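Local coordinates for hypothetical protein TTHA1785 (PDB 2EPG) that probably joins RNA ends bearing a 2',3'-cyclic or 3'-phosphate to 5'-hydroxyl ends, using GTP and manganese as a tRNA-splicing ligase of the RtcB family, at residues 20-25 and 34-39; 51-56 and 74-79; 170-175 and 311-316. All blocks are in the same frame, centred on the assembly; numbering follows the deposited sequence.

Overall arrangement
Interactions 1 and 2 lie on the same side of the chain's centre, their centres about 12 Å apart, and they touch: Phe36 of the hairpin packs on Leu54 of helix 52-60, and Pro74 lies against Phe37. Both are buried. Interaction 1 is a backbone-bonded strand pair with aromatic packing on one face; interaction 2 sets the same helix against the segment 74-79, with a single glutamine as its polar link. Interaction 3 is a surface contact on the opposite side of the centre, about 41 Å from interaction 1 between centres. There a loop rests on helix 288-321 through rings and a guanidinium, with stacking in place of direct hydrogen bonds between the segments.

Interaction 1 of 3, residues 20-25 and 34-39; sequences YTYRIP and AVFFAS
The Phe36 ring takes CB of Tyr22 on one face, 3.6 Å from the ring centroid to that carbon, a CH-pi contact, while CG1 of Ile24 comes in at its edge, near the ring plane. Its CG sits between the backbone N and the carbonyl carbon (chi1 65°), which swings the ring across to the partner strand. The Tyr22 ring meets it obliquely, planes 34° apart. On the far side of the sheet the edge of the Phe37 ring faces Thr21, with OG1 of Thr21 3.6 Å from CD2 of Phe37; that hydroxyl is hydrogen-bonded to Pro19 O. The Tyr20 ring, beyond the strand end, has OG of Ser39 at its edge.

These groups project from an antiparallel beta hairpin, strands 21-24 and 34-37. Tyr22 and Phe36 form a hydrogen-bonded pair, with 2.8 Å from Tyr22 N to Phe36 O and the same distance from Phe36 N to Tyr22 O. Ile24 and Ala34 repeat the pattern, and their CB atoms lie 4.0 Å apart. Past the strands, Ala38 N still bonds to Tyr20 O.

Strand 70-73 continues the sheet beside strand 34-37. Leu54, Leu57 and Met58 of helix 52-60 cover the face carrying Ile24, Ala34 and Phe36, whereas Ala470 of helix 462-470 touches Thr21 and Phe37 on the other. Other polar ends also turn to partners outside the pair: Tyr22 OH bonds to Lys40 NZ and Arg23 forms a salt bridge with Asp33. Across the pair itself the polar chemistry is backbone to backbone, and the side chains add chiefly apolar and aromatic packing.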
loop_
_atom_site.group_PDB
_atom_site.type_symbol
_atom_site.label_atom_id
_atom_site.label_comp_id
_atom_site.label_asym_id
_atom_site.label_seq_id
_atom_site.Cartn_x
_atom_site.Cartn_y
_atom_site.Cartn_z
ATOM N N TYR A 20 -22.658 4.107 -5.798
ATOM C CA TYR A 20 -21.515 4.373 -4.933
ATOM C C TYR A 20 -20.488 5.375 -5.488
ATOM O O TYR A 20 -19.361 5.424 -5.003
ATOM C CB TYR A 20 -20.794 3.060 -4.591
ATOM C CG TYR A 20 -21.708 2.004 -4.016
ATOM C CD1 TYR A 20 -22.558 1.273 -4.842
ATOM C CD2 TYR A 20 -21.750 1.768 -2.648
ATOM C CE1 TYR A 20 -23.436 0.330 -4.319
ATOM C CE2 TYR A 20 -22.622 0.822 -2.100
ATOM C CZ TYR A 20 -23.463 0.107 -2.947
ATOM O OH TYR A 20 -24.333 -0.821 -2.424
ATOM N N THR A 21 -20.886 6.186 -6.466
ATOM C CA THR A 21 -19.979 7.152 -7.083
ATOM C C THR A 21 -20.533 8.590 -7.081
ATOM O O THR A 21 -21.614 8.854 -7.635
ATOM C CB THR A 21 -19.677 6.720 -8.526
ATOM O OG1 THR A 21 -19.259 5.344 -8.525
ATOM C CG2 THR A 21 -18.585 7.580 -9.139
ATOM N N TYR A 22 -19.782 9.515 -6.472
ATOM C CA TYR A 22 -20.182 10.926 -6.380
ATOM C C TYR A 22 -19.179 11.901 -6.990
ATOM O O TYR A 22 -17.961 11.710 -6.912
ATOM C CB TYR A 22 -20.427 11.306 -4.921
ATOM C CG TYR A 22 -21.442 10.403 -4.256
ATOM C CD1 TYR A 22 -22.807 10.528 -4.533
ATOM C CD2 TYR A 22 -21.033 9.383 -3.392
ATOM C CE1 TYR A 22 -23.744 9.657 -3.967
ATOM C CE2 TYR A 22 -21.956 8.500 -2.819
ATOM C CZ TYR A 22 -23.311 8.644 -3.111
ATOM O OH TYR A 22 -24.218 7.775 -2.552
ATOM N N ARG A 23 -19.712 12.965 -7.576
ATOM C CA ARG A 23 -18.918 13.970 -8.239
ATOM C C ARG A 23 -19.063 15.339 -7.568
ATOM O O ARG A 23 -20.164 15.745 -7.192
ATOM C CB ARG A 23 -19.367 14.033 -9.697
ATOM C CG ARG A 23 -18.721 15.070 -10.548
ATOM C CD ARG A 23 -19.721 15.527 -11.588
ATOM N NE ARG A 23 -19.148 16.594 -12.380
ATOM C CZ ARG A 23 -19.803 17.662 -12.808
ATOM N NH1 ARG A 23 -19.150 18.562 -13.517
ATOM N NH2 ARG A 23 -21.093 17.831 -12.534
ATOM N N ILE A 24 -17.932 16.013 -7.376
ATOM C CA ILE A 24 -17.896 17.357 -6.803
ATOM C C ILE A 24 -17.561 18.213 -8.009
ATOM O O ILE A 24 -16.406 18.283 -8.431
ATOM C CB ILE A 24 -16.776 17.509 -5.757
ATOM C CG1 ILE A 24 -17.078 16.628 -4.546
ATOM C CG2 ILE A 24 -16.632 18.979 -5.353
ATOM C CD1 ILE A 24 -15.903 16.432 -3.616
ATOM N N PRO A 25 -18.566 18.857 -8.602
ATOM C CA PRO A 25 -18.225 19.670 -9.769
ATOM C C PRO A 25 -17.234 20.801 -9.483
ATOM O O PRO A 25 -17.217 21.389 -8.400
ATOM C CB PRO A 25 -19.592 20.141 -10.283
ATOM C CG PRO A 25 -20.478 20.063 -9.077
ATOM C CD PRO A 25 -20.018 18.833 -8.355
ATOM N N ALA A 34 -13.768 16.678 -8.865
ATOM C CA ALA A 34 -13.249 15.680 -7.955
ATOM C C ALA A 34 -14.330 14.589 -7.979
ATOM O O ALA A 34 -15.507 14.878 -8.220
ATOM C CB ALA A 34 -13.109 16.243 -6.555
ATOM N N VAL A 35 -13.939 13.341 -7.770
ATOM C CA VAL A 35 -14.904 12.255 -7.725
ATOM C C VAL A 35 -14.551 11.368 -6.545
ATOM O O VAL A 35 -13.378 11.072 -6.328
ATOM C CB VAL A 35 -14.870 11.405 -9.029
ATOM C CG1 VAL A 35 -15.551 10.064 -8.791
ATOM C CG2 VAL A 35 -15.545 12.151 -10.171
ATOM N N PHE A 36 -15.545 10.970 -5.756
ATOM C CA PHE A 36 -15.282 10.082 -4.626
ATOM C C PHE A 36 -16.283 8.934 -4.581
ATOM O O PHE A 36 -17.422 9.065 -5.033
ATOM C CB PHE A 36 -15.265 10.836 -3.278
ATOM C CG PHE A 36 -16.585 11.441 -2.878
ATOM C CD1 PHE A 36 -16.958 12.701 -3.338
ATOM C CD2 PHE A 36 -17.440 10.762 -2.015
ATOM C CE1 PHE A 36 -18.165 13.282 -2.946
ATOM C CE2 PHE A 36 -18.654 11.328 -1.614
ATOM C CZ PHE A 36 -19.019 12.595 -2.080
ATOM N N PHE A 37 -15.838 7.794 -4.065
ATOM C CA PHE A 37 -16.688 6.621 -3.980
ATOM C C PHE A 37 -17.159 6.437 -2.543
ATOM O O PHE A 37 -16.368 6.535 -1.603
ATOM C CB PHE A 37 -15.922 5.380 -4.472
ATOM C CG PHE A 37 -15.277 5.560 -5.826
ATOM C CD1 PHE A 37 -13.971 6.031 -5.938
ATOM C CD2 PHE A 37 -15.991 5.304 -6.989
ATOM C CE1 PHE A 37 -13.389 6.245 -7.188
ATOM C CE2 PHE A 37 -15.424 5.515 -8.246
ATOM C CZ PHE A 37 -14.121 5.987 -8.349
ATOM N N ALA A 38 -18.451 6.179 -2.359
ATOM C CA ALA A 38 -18.963 6.002 -1.008
ATOM C C ALA A 38 -20.328 5.333 -0.939
ATOM O O ALA A 38 -20.998 5.145 -1.949
ATOM C CB ALA A 38 -19.016 7.345 -0.306
ATOM N N SER A 39 -20.724 4.974 0.278
ATOM C CA SER A 39 -22.006 4.313 0.536
ATOM C C SER A 39 -23.004 5.344 1.006
ATOM O O SER A 39 -22.632 6.473 1.331
ATOM C CB SER A 39 -21.868 3.268 1.653
ATOM O OG SER A 39 -21.205 2.088 1.226
#

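Interaction 2 of 3, residues 51-56 and 74-79; sequences YASLQQ and PDIHWG
Gln56 sets NE2 of its amide over one face of the Trp78 indole, 3.5 Å above the plane and toward the rim, with the amide and ring planes only 21° apart. This is helix-on-strand packing: the first turn of helix 52-60 lies against the short strand 76-77 and the loop after it. Although the two side chains cross at about a right angle, their flat ends are nearly parallel. Gln56 can reach this far because its chain is extended beyond CG (chi2 -165°). The amide then grips the backbone of Gly79 twice, accepting from its N and donating to its O. A leucine in place of Gln56 would probably leave both the N-H and the carbonyl of Gly79 without these mates and the indole face without the NE2 over it.

Nearer the helix start, Ser53 and Ile76 meet: CB of Ser53 is 3.6 Å from CG1 of Ile76, whose position anti to the backbone N (chi1 175°) turns it and CD1 against the serine. Leu54 crosses Ile76 at about a right angle. His77 points away from the helix, its side chain about 5 Å from that of His410, the predicted guanylylated histidine. Gly79 N comes in at 2.9 Å on a lone pair of Gln56 OE1, in the plane of that side-chain carbonyl, while Gln56 NE2 approaches Gly79 O at 2.7 Å from above its carbonyl plane.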
loop_
_atom_site.group_PDB
_atom_site.type_symbol
_atom_site.label_atom_id
_atom_site.label_comp_id
_atom_site.label_asym_id
_atom_site.label_seq_id
_atom_site.Cartn_x
_atom_site.Cartn_y
_atom_site.Cartn_z
ATOM N N TYR A 51 -17.706 17.188 6.282
ATOM C CA TYR A 51 -17.106 16.947 4.975
ATOM C C TYR A 51 -15.670 17.455 4.898
ATOM O O TYR A 51 -15.195 17.839 3.833
ATOM C CB TYR A 51 -17.947 17.614 3.887
ATOM C CG TYR A 51 -19.377 17.115 3.815
ATOM C CD1 TYR A 51 -20.451 18.002 3.917
ATOM C CD2 TYR A 51 -19.658 15.764 3.616
ATOM C CE1 TYR A 51 -21.771 17.558 3.818
ATOM C CE2 TYR A 51 -20.973 15.309 3.514
ATOM C CZ TYR A 51 -22.025 16.213 3.617
ATOM O OH TYR A 51 -23.328 15.776 3.514
ATOM N N ALA A 52 -14.978 17.443 6.029
ATOM C CA ALA A 52 -13.603 17.917 6.098
ATOM C C ALA A 52 -12.668 17.254 5.080
ATOM O O ALA A 52 -11.938 17.934 4.349
ATOM C CB ALA A 52 -13.069 17.713 7.505
ATOM N N SER A 53 -12.684 15.928 5.030
ATOM C CA SER A 53 -11.815 15.226 4.101
ATOM C C SER A 53 -12.129 15.601 2.656
ATOM O O SER A 53 -11.240 15.622 1.806
ATOM C CB SER A 53 -11.931 13.710 4.312
ATOM O OG SER A 53 -13.254 13.252 4.096
ATOM N N LEU A 54 -13.391 15.908 2.373
ATOM C CA LEU A 54 -13.767 16.294 1.015
ATOM C C LEU A 54 -13.198 17.668 0.668
ATOM O O LEU A 54 -12.796 17.911 -0.474
ATOM C CB LEU A 54 -15.285 16.299 0.847
ATOM C CG LEU A 54 -16.015 14.962 0.995
ATOM C CD1 LEU A 54 -17.476 15.157 0.610
ATOM C CD2 LEU A 54 -15.379 13.909 0.109
ATOM N N GLN A 55 -13.169 18.567 1.650
ATOM C CA GLN A 55 -12.609 19.899 1.431
ATOM C C GLN A 55 -11.140 19.707 1.057
ATOM O O GLN A 55 -10.615 20.424 0.209
ATOM C CB GLN A 55 -12.722 20.759 2.698
ATOM C CG GLN A 55 -11.893 22.061 2.664
ATOM C CD GLN A 55 -12.427 23.113 1.690
ATOM O OE1 GLN A 55 -13.472 23.725 1.927
ATOM N NE2 GLN A 55 -11.706 23.328 0.592
ATOM N N GLN A 56 -10.482 18.744 1.704
ATOM C CA GLN A 56 -9.086 18.450 1.393
ATOM C C GLN A 56 -8.999 17.935 -0.037
ATOM O O GLN A 56 -8.078 18.293 -0.772
ATOM C CB GLN A 56 -8.510 17.382 2.325
ATOM C CG GLN A 56 -8.270 17.832 3.735
ATOM C CD GLN A 56 -7.375 16.881 4.483
ATOM O OE1 GLN A 56 -7.578 15.665 4.450
ATOM N NE2 GLN A 56 -6.373 17.423 5.167
ATOM N N PRO A 74 -13.588 5.005 -0.662
ATOM C CA PRO A 74 -14.624 4.944 0.373
ATOM C C PRO A 74 -14.144 5.127 1.806
ATOM O O PRO A 74 -14.928 5.512 2.664
ATOM C CB PRO A 74 -15.268 3.575 0.149
ATOM C CG PRO A 74 -15.116 3.366 -1.296
ATOM C CD PRO A 74 -13.671 3.817 -1.524
ATOM N N ASP A 75 -12.873 4.857 2.080
ATOM C CA ASP A 75 -12.370 5.027 3.448
ATOM C C ASP A 75 -11.631 6.334 3.646
ATOM O O ASP A 75 -10.768 6.426 4.508
ATOM C CB ASP A 75 -11.427 3.890 3.835
ATOM C CG ASP A 75 -10.272 3.731 2.864
ATOM O OD1 ASP A 75 -9.348 2.949 3.173
ATOM O OD2 ASP A 75 -10.293 4.373 1.788
ATOM N N ILE A 76 -11.972 7.341 2.851
ATOM C CA ILE A 76 -11.335 8.646 2.932
ATOM C C ILE A 76 -11.502 9.313 4.285
ATOM O O ILE A 76 -12.553 9.187 4.930
ATOM C CB ILE A 76 -11.907 9.590 1.873
ATOM C CG1 ILE A 76 -11.325 10.996 2.040
ATOM C CG2 ILE A 76 -13.416 9.645 1.994
ATOM C CD1 ILE A 76 -11.905 12.003 1.056
ATOM N N HIS A 77 -10.450 10.016 4.709
ATOM C CA HIS A 77 -10.452 10.769 5.964
ATOM C C HIS A 77 -9.330 11.799 6.040
ATOM O O HIS A 77 -8.418 11.805 5.207
ATOM C CB HIS A 77 -10.392 9.839 7.185
ATOM C CG HIS A 77 -9.284 8.839 7.143
ATOM N ND1 HIS A 77 -8.351 8.723 8.152
ATOM C CD2 HIS A 77 -8.992 7.867 6.246
ATOM C CE1 HIS A 77 -7.535 7.720 7.880
ATOM N NE2 HIS A 77 -7.902 7.183 6.729
ATOM N N TRP A 78 -9.418 12.669 7.047
ATOM C CA TRP A 78 -8.449 13.740 7.259
ATOM C C TRP A 78 -6.997 13.272 7.169
ATOM O O TRP A 78 -6.618 12.260 7.755
ATOM C CB TRP A 78 -8.681 14.411 8.623
ATOM C CG TRP A 78 -7.949 15.714 8.752
ATOM C CD1 TRP A 78 -8.422 16.957 8.416
ATOM C CD2 TRP A 78 -6.570 15.893 9.106
ATOM N NE1 TRP A 78 -7.418 17.894 8.531
ATOM C CE2 TRP A 78 -6.271 17.269 8.950
ATOM C CE3 TRP A 78 -5.553 15.022 9.531
ATOM C CZ2 TRP A 78 -4.992 17.797 9.207
ATOM C CZ3 TRP A 78 -4.278 15.546 9.785
ATOM C CH2 TRP A 78 -4.014 16.925 9.618
ATOM N N GLY A 79 -6.191 14.024 6.428
ATOM C CA GLY A 79 -4.784 13.693 6.278
ATOM C C GLY A 79 -3.915 14.936 6.187
ATOM O O GLY A 79 -4.385 16.048 6.404
#

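Interaction 3 of 3, residues 170-175 and 311-316; sequences RGYGYP and IAHFVR
A cation-pi stack and a T-shaped ring pair fasten the loop after helix 164-169 to the long helix 288-321. In the stack, the guanidinium of Arg316 lies flat on the ring of Tyr174: CZ of Arg316 is 3.6 Å from the ring centroid and the planes are 16° apart. NE of Arg316 sits over CE2 of Tyr174, and NH1 over CD2 at 3.3 Å. The arginine chain, extended from CG to NE, also carries its CD to the hydroxyl end of the same ring, 3.6 Å from CZ of Tyr174. At the edge of the guanidinium, near its plane, lies CA of Gly173.

One turn earlier on the helix, His313 takes the other tyrosine. The edge of the Tyr172 ring is directed at the imidazole face, with planes 74° apart and CD1 of Tyr172 3.9 Å from CD2 of His313. CA of Tyr172 stands over a face of the imidazole too, a CH-pi contact 3.8 Å from the ring centroid. His313 CE1 lies 3.4 Å from Gly171 O, so the histidine packs along the loop backbone as well as against the ring.

The charge of Arg316 is met beyond the two segments: NH2 makes a salt bridge with Asp177, whose OD1 also accepts from Tyr174 N, and NH1 bonds to Leu331 O. These bonds probably fix the rotation of the guanidinium and hold it flat on the tyrosine. The backbone of the loop is shaped by its glycines, and Tyr172 is the centre of an inverse gamma turn. Gly171, at positive phi, is the C-prime residue of the Schellman motif that ends helix 164-169. The whole is thus a loop leaving a Schellman-capped helix and pinned to helix 288-321 by an arginine-tyrosine cation-pi stack and an edge-to-face pair.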
loop_
_atom_site.group_PDB
_atom_site.type_symbol
_atom_site.label_atom_id
_atom_site.label_comp_id
_atom_site.label_asym_id
_atom_site.label_seq_id
_atom_site.Cartn_x
_atom_site.Cartn_y
_atom_site.Cartn_z
ATOM N N ARG A 170 20.431 -12.762 -3.506
ATOM C CA ARG A 170 21.449 -13.172 -2.532
ATOM C C ARG A 170 20.928 -14.238 -1.582
ATOM O O ARG A 170 21.493 -14.455 -0.519
ATOM C CB ARG A 170 21.970 -11.991 -1.702
ATOM C CG ARG A 170 23.145 -11.227 -2.316
ATOM C CD ARG A 170 22.686 -10.301 -3.398
ATOM N NE ARG A 170 23.769 -9.625 -4.106
ATOM C CZ ARG A 170 23.561 -8.831 -5.152
ATOM N NH1 ARG A 170 24.569 -8.242 -5.766
ATOM N NH2 ARG A 170 22.320 -8.628 -5.590
ATOM N N GLY A 171 19.830 -14.885 -1.947
ATOM C CA GLY A 171 19.307 -15.948 -1.102
ATOM C C GLY A 171 18.214 -15.623 -0.105
ATOM O O GLY A 171 17.712 -16.519 0.554
ATOM N N TYR A 172 17.821 -14.364 0.018
ATOM C CA TYR A 172 16.778 -14.020 0.991
ATOM C C TYR A 172 15.378 -14.086 0.370
ATOM O O TYR A 172 14.607 -13.124 0.439
ATOM C CB TYR A 172 17.036 -12.620 1.553
ATOM C CG TYR A 172 18.339 -12.504 2.294
ATOM C CD1 TYR A 172 18.429 -12.856 3.638
ATOM C CD2 TYR A 172 19.489 -12.052 1.646
ATOM C CE1 TYR A 172 19.635 -12.758 4.327
ATOM C CE2 TYR A 172 20.700 -11.952 2.320
ATOM C CZ TYR A 172 20.764 -12.305 3.658
ATOM O OH TYR A 172 21.953 -12.206 4.332
ATOM N N GLY A 173 15.064 -15.226 -0.239
ATOM C CA GLY A 173 13.767 -15.413 -0.867
ATOM C C GLY A 173 13.833 -16.499 -1.921
ATOM O O GLY A 173 14.866 -17.147 -2.070
ATOM N N TYR A 174 12.724 -16.727 -2.621
ATOM C CA TYR A 174 12.691 -17.705 -3.698
ATOM C C TYR A 174 12.842 -16.877 -4.966
ATOM O O TYR A 174 12.404 -15.726 -5.001
ATOM C CB TYR A 174 11.353 -18.449 -3.746
ATOM C CG TYR A 174 11.043 -19.278 -2.523
ATOM C CD1 TYR A 174 12.065 -19.777 -1.699
ATOM C CD2 TYR A 174 9.724 -19.587 -2.199
ATOM C CE1 TYR A 174 11.767 -20.558 -0.587
ATOM C CE2 TYR A 174 9.422 -20.364 -1.100
ATOM C CZ TYR A 174 10.438 -20.848 -0.299
ATOM O OH TYR A 174 10.101 -21.623 0.781
ATOM N N PRO A 175 13.447 -17.454 -6.026
ATOM C CA PRO A 175 13.661 -16.765 -7.305
ATOM C C PRO A 175 12.399 -16.105 -7.852
ATOM O O PRO A 175 12.434 -14.971 -8.328
ATOM C CB PRO A 175 14.162 -17.883 -8.221
ATOM C CG PRO A 175 14.870 -18.802 -7.277
ATOM C CD PRO A 175 13.917 -18.852 -6.105
ATOM N N ILE A 311 11.356 -9.838 5.646
ATOM C CA ILE A 311 10.444 -10.388 6.637
ATOM C C ILE A 311 9.849 -11.697 6.129
ATOM O O ILE A 311 9.720 -12.662 6.880
ATOM C CB ILE A 311 9.326 -9.377 6.972
ATOM C CG1 ILE A 311 9.943 -8.152 7.667
ATOM C CG2 ILE A 311 8.279 -10.024 7.897
ATOM C CD1 ILE A 311 8.990 -6.990 7.875
ATOM N N ALA A 312 9.505 -11.738 4.848
ATOM C CA ALA A 312 8.934 -12.949 4.268
ATOM C C ALA A 312 9.940 -14.092 4.378
ATOM O O ALA A 312 9.560 -15.235 4.641
ATOM C CB ALA A 312 8.556 -12.713 2.804
ATOM N N HIS A 313 11.221 -13.785 4.190
ATOM C CA HIS A 313 12.264 -14.809 4.294
ATOM C C HIS A 313 12.269 -15.373 5.717
ATOM O O HIS A 313 12.325 -16.589 5.907
ATOM C CB HIS A 313 13.648 -14.219 3.955
ATOM C CG HIS A 313 14.766 -15.216 4.037
ATOM N ND1 HIS A 313 14.928 -16.233 3.117
ATOM C CD2 HIS A 313 15.759 -15.370 4.946
ATOM C CE1 HIS A 313 15.972 -16.969 3.456
ATOM N NE2 HIS A 313 16.494 -16.467 4.562
ATOM N N PHE A 314 12.201 -14.485 6.710
ATOM C CA PHE A 314 12.173 -14.902 8.106
ATOM C C PHE A 314 10.901 -15.673 8.433
ATOM O O PHE A 314 10.913 -16.543 9.289
ATOM C CB PHE A 314 12.254 -13.692 9.069
ATOM C CG PHE A 314 13.502 -12.860 8.921
ATOM C CD1 PHE A 314 14.694 -13.422 8.455
ATOM C CD2 PHE A 314 13.495 -11.513 9.285
ATOM C CE1 PHE A 314 15.865 -12.653 8.354
ATOM C CE2 PHE A 314 14.655 -10.732 9.195
ATOM C CZ PHE A 314 15.847 -11.306 8.725
ATOM N N VAL A 315 9.791 -15.338 7.777
ATOM C CA VAL A 315 8.551 -16.037 8.048
ATOM C C VAL A 315 8.734 -17.485 7.610
ATOM O O VAL A 315 8.369 -18.414 8.335
ATOM C CB VAL A 315 7.357 -15.398 7.307
ATOM C CG1 VAL A 315 6.158 -16.354 7.296
ATOM C CG2 VAL A 315 6.968 -14.083 7.993
ATOM N N ARG A 316 9.307 -17.683 6.430
ATOM C CA ARG A 316 9.543 -19.033 5.968
ATOM C C ARG A 316 10.425 -19.754 6.991
ATOM O O ARG A 316 10.158 -20.908 7.317
ATOM C CB ARG A 316 10.206 -19.012 4.587
ATOM C CG ARG A 316 9.237 -18.590 3.480
ATOM C CD ARG A 316 9.924 -18.245 2.174
ATOM N NE ARG A 316 8.944 -17.953 1.121
ATOM C CZ ARG A 316 9.195 -17.178 0.078
ATOM N NH1 ARG A 316 8.256 -16.961 -0.837
ATOM N NH2 ARG A 316 10.389 -16.606 -0.047
#